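Beta-agarase D (Zobellia galactanivorans, PDB 4ASM) hydrolyses the beta-1,4 linkages of agarose at random as a retaining endo-acting glycoside hydrolase of family GH16, here represented by its catalytic domain. Local coordinates at residues A[7-19]-A[351-363]. Sequence-based numbering, arbitrary orientation.
Sequences QYDWDNVPIPANA and LLVDWIRVYKPVN. With CA (calcium ion), chain B.
Trp10 is wedged between Trp355 and Arg357, forming the closely packed part of the contact. Its indole turns an edge to the face of Trp355 in an offset edge-to-face pair, planes 69° apart, while its own CB sits over the centre of the Trp355 six-membered ring, 3.9 Å from the centroid. CB of Arg357 covers one Trp10 face and Tyr8 CB the other. With its chain extended from CG to NE, Arg357 runs past the indole and delivers its guanidinium to the loop backbone: NH1 donates to Val13 O (3.0 Å, 154°) and NH2 to Pro14 O (3.0 Å), both acceptors lying near the guanidinium plane. NH2 also forms a salt bridge with Glu136, which probably balances the charge. Ile15 CD1 lies over a face of Tyr359 in a CH-pi contact, 3.5 Å from its CZ. Beyond it the fit slackens toward partly exposed Ala19, whose CB is 4.2 Å from Pro361 CB. At the other end, calcium joins Asp9 OD2 (2.3 Å) to Asp354, which binds through OD1 and O; Asp34, Asn36, Gly89 and a water complete the site. The N-terminal loop is thus fastened across the last strand (350-362) of the GH16 catalytic domain's beta-sandwich, beside its calcium site.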
# COMPACT_ATOMS: atom_id res chain seq x y z
N GLN A 7 -11.99 8.82 23.90
CA GLN A 7 -12.78 8.92 22.63
C GLN A 7 -11.86 9.07 21.42
O GLN A 7 -10.79 9.69 21.52
CB GLN A 7 -13.78 10.07 22.69
CG GLN A 7 -14.95 9.81 23.62
CD GLN A 7 -16.08 10.82 23.44
OE1 GLN A 7 -17.17 10.47 23.00
NE2 GLN A 7 -15.80 12.08 23.77
N TYR A 8 -12.28 8.50 20.30
CA TYR A 8 -11.48 8.49 19.07
C TYR A 8 -12.35 8.82 17.89
O TYR A 8 -13.56 8.55 17.92
CB TYR A 8 -10.87 7.12 18.83
CG TYR A 8 -10.01 6.59 19.95
CD1 TYR A 8 -8.70 7.02 20.09
CD2 TYR A 8 -10.50 5.65 20.85
CE1 TYR A 8 -7.90 6.52 21.11
CE2 TYR A 8 -9.71 5.15 21.87
CZ TYR A 8 -8.41 5.59 21.98
OH TYR A 8 -7.62 5.12 23.01
N ASP A 9 -11.74 9.34 16.83
CA ASP A 9 -12.47 9.69 15.60
C ASP A 9 -13.29 8.55 15.02
O ASP A 9 -14.31 8.80 14.37
CB ASP A 9 -11.50 10.18 14.52
CG ASP A 9 -10.93 11.55 14.79
OD1 ASP A 9 -11.45 12.28 15.67
OD2 ASP A 9 -9.97 11.94 14.09
N TRP A 10 -12.82 7.32 15.24
CA TRP A 10 -13.41 6.13 14.64
C TRP A 10 -14.44 5.48 15.55
O TRP A 10 -14.94 4.40 15.25
CB TRP A 10 -12.34 5.09 14.30
CG TRP A 10 -11.47 4.73 15.48
CD1 TRP A 10 -11.81 3.96 16.57
CD2 TRP A 10 -10.12 5.16 15.70
NE1 TRP A 10 -10.75 3.87 17.43
CE2 TRP A 10 -9.70 4.61 16.94
CE3 TRP A 10 -9.20 5.94 14.96
CZ2 TRP A 10 -8.41 4.80 17.45
CZ3 TRP A 10 -7.93 6.15 15.49
CH2 TRP A 10 -7.55 5.59 16.72
N ASP A 11 -14.75 6.11 16.69
CA ASP A 11 -15.61 5.44 17.65
C ASP A 11 -16.95 4.98 17.05
O ASP A 11 -17.43 3.91 17.38
CB ASP A 11 -15.88 6.34 18.86
CG ASP A 11 -14.73 6.33 19.86
OD1 ASP A 11 -13.83 5.48 19.77
OD2 ASP A 11 -14.76 7.21 20.74
N ASN A 12 -17.51 5.80 16.16
CA ASN A 12 -18.82 5.53 15.56
C ASN A 12 -18.78 4.64 14.31
O ASN A 12 -19.82 4.38 13.69
CB ASN A 12 -19.54 6.85 15.22
CG ASN A 12 -19.70 7.77 16.43
OD1 ASN A 12 -19.79 7.30 17.58
ND2 ASN A 12 -19.72 9.07 16.18
N VAL A 13 -17.59 4.17 13.96
CA VAL A 13 -17.38 3.50 12.68
C VAL A 13 -17.24 2.00 12.88
O VAL A 13 -16.29 1.54 13.50
CB VAL A 13 -16.11 4.02 11.99
CG1 VAL A 13 -15.96 3.40 10.60
CG2 VAL A 13 -16.10 5.56 11.91
N PRO A 14 -18.19 1.22 12.35
CA PRO A 14 -18.09 -0.23 12.53
C PRO A 14 -16.78 -0.79 11.97
O PRO A 14 -16.26 -0.29 10.97
CB PRO A 14 -19.29 -0.78 11.76
CG PRO A 14 -20.27 0.36 11.75
CD PRO A 14 -19.42 1.61 11.65
N ILE A 15 -16.26 -1.80 12.66
CA ILE A 15 -15.11 -2.54 12.18
C ILE A 15 -15.62 -3.56 11.16
O ILE A 15 -16.40 -4.44 11.50
CB ILE A 15 -14.40 -3.23 13.34
CG1 ILE A 15 -13.96 -2.19 14.38
CG2 ILE A 15 -13.21 -4.06 12.84
CD1 ILE A 15 -13.68 -2.76 15.78
N PRO A 16 -15.21 -3.42 9.88
CA PRO A 16 -15.84 -4.25 8.85
C PRO A 16 -15.33 -5.68 8.77
O PRO A 16 -15.98 -6.53 8.16
CB PRO A 16 -15.52 -3.49 7.56
CG PRO A 16 -14.22 -2.81 7.84
CD PRO A 16 -14.20 -2.50 9.32
N ALA A 17 -14.18 -5.95 9.36
CA ALA A 17 -13.63 -7.30 9.38
C ALA A 17 -14.31 -8.12 10.48
O ALA A 17 -14.75 -7.58 11.51
CB ALA A 17 -12.13 -7.25 9.60
N ASN A 18 -14.38 -9.42 10.25
CA ASN A 18 -15.02 -10.35 11.18
C ASN A 18 -13.98 -10.93 12.14
O ASN A 18 -13.10 -11.66 11.70
CB ASN A 18 -15.69 -11.47 10.38
CG ASN A 18 -16.24 -12.60 11.25
OD1 ASN A 18 -16.64 -12.41 12.40
ND2 ASN A 18 -16.29 -13.81 10.67
N ALA A 19 -14.12 -10.61 13.43
CA ALA A 19 -13.21 -11.11 14.48
C ALA A 19 -13.30 -12.62 14.66
O ALA A 19 -12.38 -13.25 15.19
CB ALA A 19 -13.45 -10.40 15.80
N LEU A 351 -1.34 14.36 0.82
CA LEU A 351 -2.12 13.23 1.31
C LEU A 351 -2.60 13.54 2.73
O LEU A 351 -1.79 13.90 3.56
CB LEU A 351 -1.23 11.98 1.29
CG LEU A 351 -1.88 10.69 1.75
CD1 LEU A 351 -2.91 10.18 0.77
CD2 LEU A 351 -0.80 9.63 1.97
N LEU A 352 -3.90 13.37 2.99
CA LEU A 352 -4.46 13.64 4.33
C LEU A 352 -5.01 12.38 4.94
O LEU A 352 -5.92 11.77 4.38
CB LEU A 352 -5.60 14.67 4.24
CG LEU A 352 -5.24 16.07 3.72
CD1 LEU A 352 -6.48 16.94 3.73
CD2 LEU A 352 -4.13 16.72 4.53
N VAL A 353 -4.46 11.96 6.08
CA VAL A 353 -4.99 10.81 6.80
C VAL A 353 -5.66 11.31 8.09
O VAL A 353 -5.02 11.83 9.01
CB VAL A 353 -3.93 9.73 7.10
CG1 VAL A 353 -4.56 8.53 7.79
CG2 VAL A 353 -3.19 9.30 5.80
N ASP A 354 -6.97 11.15 8.14
CA ASP A 354 -7.75 11.56 9.30
C ASP A 354 -7.43 10.68 10.50
O ASP A 354 -7.29 11.18 11.63
CB ASP A 354 -9.22 11.47 8.91
CG ASP A 354 -10.18 11.98 9.99
OD1 ASP A 354 -9.75 12.65 10.97
OD2 ASP A 354 -11.38 11.72 9.83
N TRP A 355 -7.30 9.38 10.26
CA TRP A 355 -7.00 8.43 11.32
C TRP A 355 -6.55 7.10 10.75
O TRP A 355 -6.86 6.76 9.61
CB TRP A 355 -8.19 8.23 12.26
CG TRP A 355 -9.54 7.89 11.66
CD1 TRP A 355 -10.60 8.75 11.55
CD2 TRP A 355 -10.03 6.60 11.22
NE1 TRP A 355 -11.69 8.10 11.04
CE2 TRP A 355 -11.38 6.78 10.82
CE3 TRP A 355 -9.45 5.33 11.08
CZ2 TRP A 355 -12.17 5.74 10.32
CZ3 TRP A 355 -10.24 4.28 10.57
CH2 TRP A 355 -11.59 4.50 10.21
N ILE A 356 -5.81 6.36 11.57
CA ILE A 356 -5.47 4.98 11.30
C ILE A 356 -5.66 4.19 12.59
O ILE A 356 -5.15 4.58 13.65
CB ILE A 356 -4.04 4.84 10.69
CG1 ILE A 356 -3.76 3.39 10.26
CG2 ILE A 356 -2.98 5.42 11.64
CD1 ILE A 356 -2.50 3.27 9.43
N ARG A 357 -6.41 3.10 12.50
CA ARG A 357 -6.71 2.29 13.67
C ARG A 357 -6.24 0.86 13.44
O ARG A 357 -6.25 0.35 12.31
CB ARG A 357 -8.21 2.33 13.99
CG ARG A 357 -9.13 1.71 12.96
CD ARG A 357 -10.58 2.00 13.35
NE ARG A 357 -11.53 1.51 12.36
CZ ARG A 357 -12.83 1.35 12.60
NH1 ARG A 357 -13.32 1.62 13.81
NH2 ARG A 357 -13.63 0.96 11.62
N VAL A 358 -5.84 0.21 14.53
CA VAL A 358 -5.27 -1.12 14.49
C VAL A 358 -5.98 -1.94 15.56
O VAL A 358 -6.04 -1.50 16.72
CB VAL A 358 -3.76 -1.08 14.77
CG1 VAL A 358 -3.18 -2.48 14.78
CG2 VAL A 358 -3.05 -0.20 13.75
N TYR A 359 -6.51 -3.10 15.18
CA TYR A 359 -7.16 -4.02 16.13
C TYR A 359 -6.59 -5.43 16.01
O TYR A 359 -6.08 -5.83 14.96
CB TYR A 359 -8.66 -4.12 15.85
CG TYR A 359 -9.45 -2.86 16.00
CD1 TYR A 359 -10.03 -2.49 17.23
CD2 TYR A 359 -9.68 -2.03 14.90
CE1 TYR A 359 -10.79 -1.31 17.33
CE2 TYR A 359 -10.43 -0.88 14.99
CZ TYR A 359 -10.99 -0.51 16.21
OH TYR A 359 -11.73 0.65 16.27
N LYS A 360 -6.68 -6.18 17.10
CA LYS A 360 -6.45 -7.61 17.02
C LYS A 360 -7.66 -8.35 17.59
O LYS A 360 -8.33 -7.82 18.49
CB LYS A 360 -5.17 -8.00 17.77
CG LYS A 360 -3.90 -7.33 17.24
CD LYS A 360 -2.67 -7.69 18.08
CE LYS A 360 -2.20 -9.11 17.82
NZ LYS A 360 -1.62 -9.25 16.42
N PRO A 361 -7.97 -9.55 17.06
CA PRO A 361 -9.12 -10.31 17.53
C PRO A 361 -8.79 -11.05 18.81
O PRO A 361 -7.73 -11.69 18.91
CB PRO A 361 -9.35 -11.31 16.39
CG PRO A 361 -8.04 -11.54 15.79
CD PRO A 361 -7.22 -10.26 16.01
N VAL A 362 -9.68 -10.95 19.79
CA VAL A 362 -9.49 -11.62 21.08
C VAL A 362 -10.77 -12.36 21.48
O VAL A 362 -11.88 -11.91 21.18
CB VAL A 362 -9.13 -10.60 22.20
CG1 VAL A 362 -7.83 -9.87 21.86
CG2 VAL A 362 -10.28 -9.61 22.44
N ASN A 363 -10.62 -13.48 22.17
CA ASN A 363 -11.79 -14.13 22.76
C ASN A 363 -11.88 -13.90 24.26
O ASN A 363 -11.87 -12.75 24.72
CB ASN A 363 -11.83 -15.62 22.42
CG ASN A 363 -10.61 -16.36 22.89
OD1 ASN A 363 -10.17 -16.19 24.02
ND2 ASN A 363 -10.04 -17.20 22.02
CA CA B . -8.38 13.06 12.84
O HOH W 1 -9.94 14.90 12.70